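Alr4995 protein (Nostoc sp., PDB 6LRF) is a bifunctional cyanobacterial enzyme that acts as an arginine dihydrolase and as an ornithine cyclodeaminase. Local coordinates at residues B[96-99]-B[100-104]; B[604-607]-B[608-611]. All blocks are in the same frame, centred on the assembly; numbering follows the deposited sequence.

In the fold
Contacts 1 and 2 sit on opposite sides of the chain's centre, their own centres about 64 Å apart, and they share no element. Contact 1 is the last two turns of helix 93-103 in the N-terminal dimethylarginine dimethylhydrolase-like region, its centre about 38 Å from the centre of the chain; it is partly buried, with Phe101 on strands 79-82 and 107-109, Phe97 on loops, and charged chains nearer the surface. Contact 2 is largely buried: an irregular loop between strand 594-597 and helix 613-624 of the C-terminal Rossmann-fold region, which also reaches a second subunit. Successive helical backbone bonds hold the first together, whereas a beta turn, a bound water and proline-selenomethionine packing shape the second.

Contact 1 (B[96-99]-B[100-104]); sequences YFKE and WFEGN
Lys98 and Glu102 lie one helical turn apart, and the Glu102 N-H is bound to Lys98 O at 2.9 Å, almost straight at 172°. Lys98 runs out fully extended, and its CE passes the Glu102 carboxylate at 3.6 Å from OE2. Its ammonium goes further: NZ stays 4.4 Å from Glu102 OE2, too far for a salt bridge, and pairs instead with Glu110.

Trp100 is held at both ends of its backbone. Its N donates to Tyr96 O at 3.1 Å, and its O accepts from Asn104 ND2 at 3.0 Å. Its CG stands anti to the backbone N (chi1 -172°), placing the indole where the Asn104 amide nitrogen sits 3.3 Å above the ring plane, over its centre. Phe101 N bonds to Phe97 O, and both phenyl groups are buried, Phe101 against Val80, Leu82 and Val108. Gly103 N is bound to Glu99 O.

This is an amphipathic helix end: the two phenylalanines are buried, Phe101 against the strands, while the Lys98 and Glu102 chains run along the margin. Asn104 ties the chain back to Trp100 near the C-terminal end of the helix, and Glu102 probably adds a weaker electrostatic pull on a lysine already paired with Glu110.

Contact 2 (B[604-607]-B[608-611]); sequences GPLP and DTQM
Asp608 follows directly on Pro607, and the two side chains pass each other loosely, OD1 of Asp608 lying 4.0 Å from CG of the proline ring. The carboxylate is directed elsewhere: OD1 takes the backbone N-H of Ile570, at the start of helix 570-575.

Thr609 completes a type I beta turn that begins at Leu606. Its N donates to Leu606 O at 3.2 Å, but the donor stands well above the carbonyl plane, with a C=O...N angle of only 111°. A water lies 2.7 Å from Leu606 O and within hydrogen-bonding distance of Thr609 O, bridging the turn, though it has more acceptors around it than protons to give. With OG1 anti to its own carbonyl carbon (chi1 -60°), the threonine brings this hydroxyl within 3.7 Å of Leu606 CB and on to Asn524 OD1, which also receives Leu606 N. Its CB meets Pro605 CB at 3.9 Å.

Gln610 turns away from the first segment; its backbone bonds to Leu596 of strand 594-597 and to Gly598 just beyond it.

Met611, a selenomethionine here, has chi2 at -60°, which brings SE beside the CB-CG side of the Pro605 ring, 3.7 Å from CG. This proline follows a cis peptide bond. Pro605 and Met611 also pack on Ile614 and Leu613 of the second subunit.

The loop's shape therefore rests on two kinds of chemistry: the turn's off-plane backbone bond is backed by water and Asn524, while the apolar proline-selenium contact continues into the subunit interface, where the Met611 backbone is also hydrogen-bonded.

Contact 1 (B[96-99]-B[100-104])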
ATOM      1  N   TYR B  96      46.767 -13.395  35.927  1.00 23.50           N
ATOM      2  CA  TYR B  96      46.945 -12.427  37.005  1.00 24.88           C
ATOM      3  C   TYR B  96      45.821 -12.503  38.015  1.00 28.93           C
ATOM      4  O   TYR B  96      46.064 -12.392  39.225  1.00 27.53           O
ATOM      5  CB  TYR B  96      47.066 -11.016  36.433  1.00 28.82           C
ATOM      6  CG  TYR B  96      48.253 -10.921  35.528  1.00 34.44           C
ATOM      7  CD1 TYR B  96      49.536 -10.873  36.060  1.00 39.08           C
ATOM      8  CD2 TYR B  96      48.111 -10.939  34.141  1.00 36.36           C
ATOM      9  CE1 TYR B  96      50.648 -10.814  35.245  1.00 43.22           C
ATOM     10  CE2 TYR B  96      49.225 -10.869  33.310  1.00 40.50           C
ATOM     11  CZ  TYR B  96      50.493 -10.809  33.875  1.00 45.78           C
ATOM     12  OH  TYR B  96      51.623 -10.749  33.088  1.00 51.38           O
ATOM     13  N   PHE B  97      44.597 -12.721  37.527  1.00 24.31           N
ATOM     14  CA  PHE B  97      43.451 -12.881  38.417  1.00 23.35           C
ATOM     15  C   PHE B  97      43.605 -14.178  39.211  1.00 22.14           C
ATOM     16  O   PHE B  97      43.444 -14.193  40.438  1.00 24.96           O
ATOM     17  CB  PHE B  97      42.130 -12.863  37.623  1.00 22.34           C
ATOM     18  CG  PHE B  97      41.715 -11.487  37.160  1.00 23.15           C
ATOM     19  CD1 PHE B  97      41.983 -10.362  37.939  1.00 20.70           C
ATOM     20  CD2 PHE B  97      41.050 -11.311  35.957  1.00 25.90           C
ATOM     21  CE1 PHE B  97      41.592  -9.090  37.536  1.00 24.67           C
ATOM     22  CE2 PHE B  97      40.643 -10.033  35.546  1.00 26.81           C
ATOM     23  CZ  PHE B  97      40.921  -8.922  36.345  1.00 25.35           C
ATOM     24  N   LYS B  98      43.941 -15.260  38.518  1.00 20.81           N
ATOM     25  CA  LYS B  98      44.143 -16.543  39.176  1.00 26.05           C
ATOM     26  C   LYS B  98      45.219 -16.450  40.279  1.00 28.76           C
ATOM     27  O   LYS B  98      45.066 -17.005  41.386  1.00 25.88           O
ATOM     28  CB  LYS B  98      44.526 -17.611  38.148  1.00 22.27           C
ATOM     29  CG  LYS B  98      44.726 -18.961  38.760  1.00 27.49           C
ATOM     30  CD  LYS B  98      45.106 -19.999  37.732  1.00 28.85           C
ATOM     31  CE  LYS B  98      45.000 -21.372  38.364  1.00 34.08           C
ATOM     32  NZ  LYS B  98      45.481 -22.451  37.463  1.00 44.20           N
ATOM     33  N   GLU B  99      46.299 -15.733  39.969  1.00 28.35           N
ATOM     34  CA  GLU B  99      47.383 -15.521  40.926  1.00 29.30           C
ATOM     35  C   GLU B  99      46.863 -14.826  42.174  1.00 28.90           C
ATOM     36  O   GLU B  99      47.181 -15.227  43.284  1.00 25.62           O
ATOM     37  CB  GLU B  99      48.509 -14.688  40.320  1.00 28.01           C
ATOM     38  CG  GLU B  99      49.733 -14.590  41.224  1.00 33.97           C
ATOM     39  CD  GLU B  99      50.836 -13.740  40.609  1.00 46.47           C
ATOM     40  OE1 GLU B  99      50.606 -12.517  40.424  1.00 44.29           O
ATOM     41  OE2 GLU B  99      51.914 -14.306  40.275  1.00 52.40           O
ATOM     42  N   TRP B 100      46.067 -13.781  41.999  1.00 23.23           N
ATOM     43  CA  TRP B 100      45.535 -13.101  43.164  1.00 24.66           C
ATOM     44  C   TRP B 100      44.672 -14.052  44.000  1.00 25.91           C
ATOM     45  O   TRP B 100      44.810 -14.107  45.218  1.00 26.75           O
ATOM     46  CB  TRP B 100      44.731 -11.853  42.782  1.00 24.43           C
ATOM     47  CG  TRP B 100      44.370 -11.071  44.016  1.00 27.49           C
ATOM     48  CD1 TRP B 100      45.084 -10.039  44.584  1.00 27.81           C
ATOM     49  CD2 TRP B 100      43.235 -11.286  44.865  1.00 26.11           C
ATOM     50  NE1 TRP B 100      44.448  -9.596  45.717  1.00 26.48           N
ATOM     51  CE2 TRP B 100      43.316 -10.345  45.917  1.00 25.83           C
ATOM     52  CE3 TRP B 100      42.162 -12.181  44.840  1.00 25.08           C
ATOM     53  CZ2 TRP B 100      42.361 -10.275  46.932  1.00 29.16           C
ATOM     54  CZ3 TRP B 100      41.215 -12.111  45.849  1.00 29.63           C
ATOM     55  CH2 TRP B 100      41.320 -11.162  46.880  1.00 27.09           C
ATOM     56  N   PHE B 101      43.792 -14.804  43.353  1.00 26.75           N
ATOM     57  CA  PHE B 101      42.860 -15.652  44.091  1.00 24.32           C
ATOM     58  C   PHE B 101      43.610 -16.706  44.903  1.00 29.32           C
ATOM     59  O   PHE B 101      43.341 -16.887  46.100  1.00 25.46           O
ATOM     60  CB  PHE B 101      41.859 -16.329  43.146  1.00 19.40           C
ATOM     61  CG  PHE B 101      40.748 -15.421  42.675  1.00 19.98           C
ATOM     62  CD1 PHE B 101      39.989 -14.697  43.590  1.00 22.57           C
ATOM     63  CD2 PHE B 101      40.453 -15.304  41.319  1.00 23.05           C
ATOM     64  CE1 PHE B 101      38.969 -13.868  43.173  1.00 23.32           C
ATOM     65  CE2 PHE B 101      39.423 -14.464  40.889  1.00 22.01           C
ATOM     66  CZ  PHE B 101      38.684 -13.752  41.813  1.00 20.93           C
ATOM     67  N   GLU B 102      44.545 -17.397  44.252  1.00 24.55           N
ATOM     68  CA  GLU B 102      45.283 -18.468  44.906  1.00 27.64           C
ATOM     69  C   GLU B 102      46.168 -17.933  46.037  1.00 29.84           C
ATOM     70  O   GLU B 102      46.243 -18.540  47.097  1.00 31.73           O
ATOM     71  CB  GLU B 102      46.087 -19.254  43.875  1.00 30.76           C
ATOM     72  CG  GLU B 102      45.173 -20.193  43.098  1.00 34.77           C
ATOM     73  CD  GLU B 102      45.884 -21.092  42.103  1.00 39.67           C
ATOM     74  OE1 GLU B 102      46.975 -20.726  41.609  1.00 44.49           O
ATOM     75  OE2 GLU B 102      45.328 -22.178  41.808  1.00 44.11           O
ATOM     76  N   GLY B 103      46.774 -16.770  45.836  1.00 28.44           N
ATOM     77  CA  GLY B 103      47.573 -16.136  46.872  1.00 26.17           C
ATOM     78  C   GLY B 103      46.741 -15.574  48.008  1.00 31.20           C
ATOM     79  O   GLY B 103      47.274 -15.123  49.018  1.00 27.90           O
ATOM     80  N   ASN B 104      45.422 -15.586  47.853  1.00 29.02           N
ATOM     81  CA  ASN B 104      44.562 -15.159  48.944  1.00 26.90           C
ATOM     82  C   ASN B 104      43.700 -16.294  49.474  1.00 24.19           C
ATOM     83  O   ASN B 104      42.660 -16.052  50.080  1.00 24.55           O
ATOM     84  CB  ASN B 104      43.704 -13.975  48.514  1.00 25.96           C
ATOM     85  CG  ASN B 104      44.459 -12.657  48.600  1.00 29.48           C
ATOM     86  OD1 ASN B 104      44.295 -11.893  49.556  1.00 29.10           O
ATOM     87  ND2 ASN B 104      45.289 -12.381  47.596  1.00 25.89           N
TER

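Contact 2 (B[604-607]-B[608-611])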
ATOM      1  N   GLY B 604     -10.397 -21.926  20.215  1.00 24.93           N
ATOM      2  CA  GLY B 604     -11.033 -22.175  21.500  1.00 20.38           C
ATOM      3  C   GLY B 604     -12.516 -22.458  21.333  1.00 23.05           C
ATOM      4  O   GLY B 604     -12.912 -23.595  21.028  1.00 19.89           O
ATOM      5  N   PRO B 605     -13.352 -21.426  21.516  1.00 18.30           N
ATOM      6  CA  PRO B 605     -12.972 -20.062  21.918  1.00 18.69           C
ATOM      7  C   PRO B 605     -12.832 -19.893  23.426  1.00 20.19           C
ATOM      8  O   PRO B 605     -12.894 -20.877  24.173  1.00 21.58           O
ATOM      9  CB  PRO B 605     -14.140 -19.217  21.406  1.00 22.03           C
ATOM     10  CG  PRO B 605     -15.332 -20.134  21.575  1.00 20.96           C
ATOM     11  CD  PRO B 605     -14.806 -21.548  21.288  1.00 20.30           C
ATOM     12  N   LEU B 606     -12.635 -18.656  23.871  1.00 18.89           N
ATOM     13  CA  LEU B 606     -12.779 -18.355  25.283  1.00 23.57           C
ATOM     14  C   LEU B 606     -14.229 -18.623  25.657  1.00 26.76           C
ATOM     15  O   LEU B 606     -15.121 -18.574  24.800  1.00 19.64           O
ATOM     16  CB  LEU B 606     -12.384 -16.908  25.590  1.00 23.53           C
ATOM     17  CG  LEU B 606     -10.934 -16.605  25.202  1.00 23.88           C
ATOM     18  CD1 LEU B 606     -10.648 -15.126  25.348  1.00 22.02           C
ATOM     19  CD2 LEU B 606      -9.936 -17.443  26.035  1.00 22.46           C
ATOM     20  N   PRO B 607     -14.475 -18.948  26.932  1.00 26.91           N
ATOM     21  CA  PRO B 607     -15.862 -19.175  27.348  1.00 23.72           C
ATOM     22  C   PRO B 607     -16.673 -17.890  27.307  1.00 24.53           C
ATOM     23  O   PRO B 607     -17.895 -17.939  27.216  1.00 24.60           O
ATOM     24  CB  PRO B 607     -15.727 -19.707  28.782  1.00 26.70           C
ATOM     25  CG  PRO B 607     -14.356 -19.361  29.211  1.00 28.81           C
ATOM     26  CD  PRO B 607     -13.503 -19.275  27.985  1.00 27.50           C
ATOM     27  N   ASP B 608     -16.007 -16.743  27.362  1.00 22.48           N
ATOM     28  CA  ASP B 608     -16.722 -15.467  27.308  1.00 22.82           C
ATOM     29  C   ASP B 608     -17.238 -15.133  25.901  1.00 23.85           C
ATOM     30  O   ASP B 608     -18.151 -14.328  25.746  1.00 23.55           O
ATOM     31  CB  ASP B 608     -15.818 -14.327  27.783  1.00 25.24           C
ATOM     32  CG  ASP B 608     -15.419 -14.467  29.262  1.00 36.11           C
ATOM     33  OD1 ASP B 608     -14.583 -15.340  29.592  1.00 27.15           O
ATOM     34  OD2 ASP B 608     -15.950 -13.696  30.088  1.00 33.39           O
ATOM     35  N   THR B 609     -16.623 -15.728  24.882  1.00 23.44           N
ATOM     36  CA  THR B 609     -16.902 -15.359  23.497  1.00 21.86           C
ATOM     37  C   THR B 609     -18.297 -15.841  23.074  1.00 23.25           C
ATOM     38  O   THR B 609     -18.647 -17.014  23.232  1.00 22.62           O
ATOM     39  CB  THR B 609     -15.816 -15.911  22.561  1.00 21.72           C
ATOM     40  OG1 THR B 609     -14.549 -15.365  22.955  1.00 21.42           O
ATOM     41  CG2 THR B 609     -16.076 -15.493  21.099  1.00 20.40           C
ATOM     42  N   GLN B 610     -19.097 -14.908  22.566  1.00 21.41           N
ATOM     43  CA  GLN B 610     -20.456 -15.195  22.134  1.00 17.68           C
ATOM     44  C   GLN B 610     -20.470 -15.753  20.691  1.00 17.31           C
ATOM     45  O   GLN B 610     -20.287 -15.015  19.719  1.00 18.23           O
ATOM     46  CB  GLN B 610     -21.306 -13.920  22.258  1.00 20.15           C
ATOM     47  CG  GLN B 610     -22.765 -14.079  21.814  1.00 18.97           C
ATOM     48  CD  GLN B 610     -23.500 -15.152  22.593  1.00 23.39           C
ATOM     49  OE1 GLN B 610     -23.500 -16.334  22.206  1.00 20.33           O
ATOM     50  NE2 GLN B 610     -24.122 -14.754  23.710  1.00 24.86           N
HETATM   51  N   MSE B 611     -20.669 -17.062  20.565  1.00 16.99           N
HETATM   52  CA  MSE B 611     -20.648 -17.738  19.271  1.00 19.78           C
HETATM   53  C   MSE B 611     -22.024 -17.754  18.600  1.00 19.54           C
HETATM   54  O   MSE B 611     -22.153 -18.200  17.465  1.00 19.26           O
HETATM   55  CB  MSE B 611     -20.133 -19.180  19.430  1.00 20.01           C
HETATM   56  CG  MSE B 611     -18.707 -19.287  20.009  1.00 22.04           C
HETATM   57 SE   MSE B 611     -17.337 -18.410  18.923  0.46 22.67          SE
HETATM   58  CE  MSE B 611     -16.933 -19.799  17.619  1.00 20.90           C
TER
HETATM   59  O   HOH W   1     -17.633 -19.290  24.259  1.00 24.83           O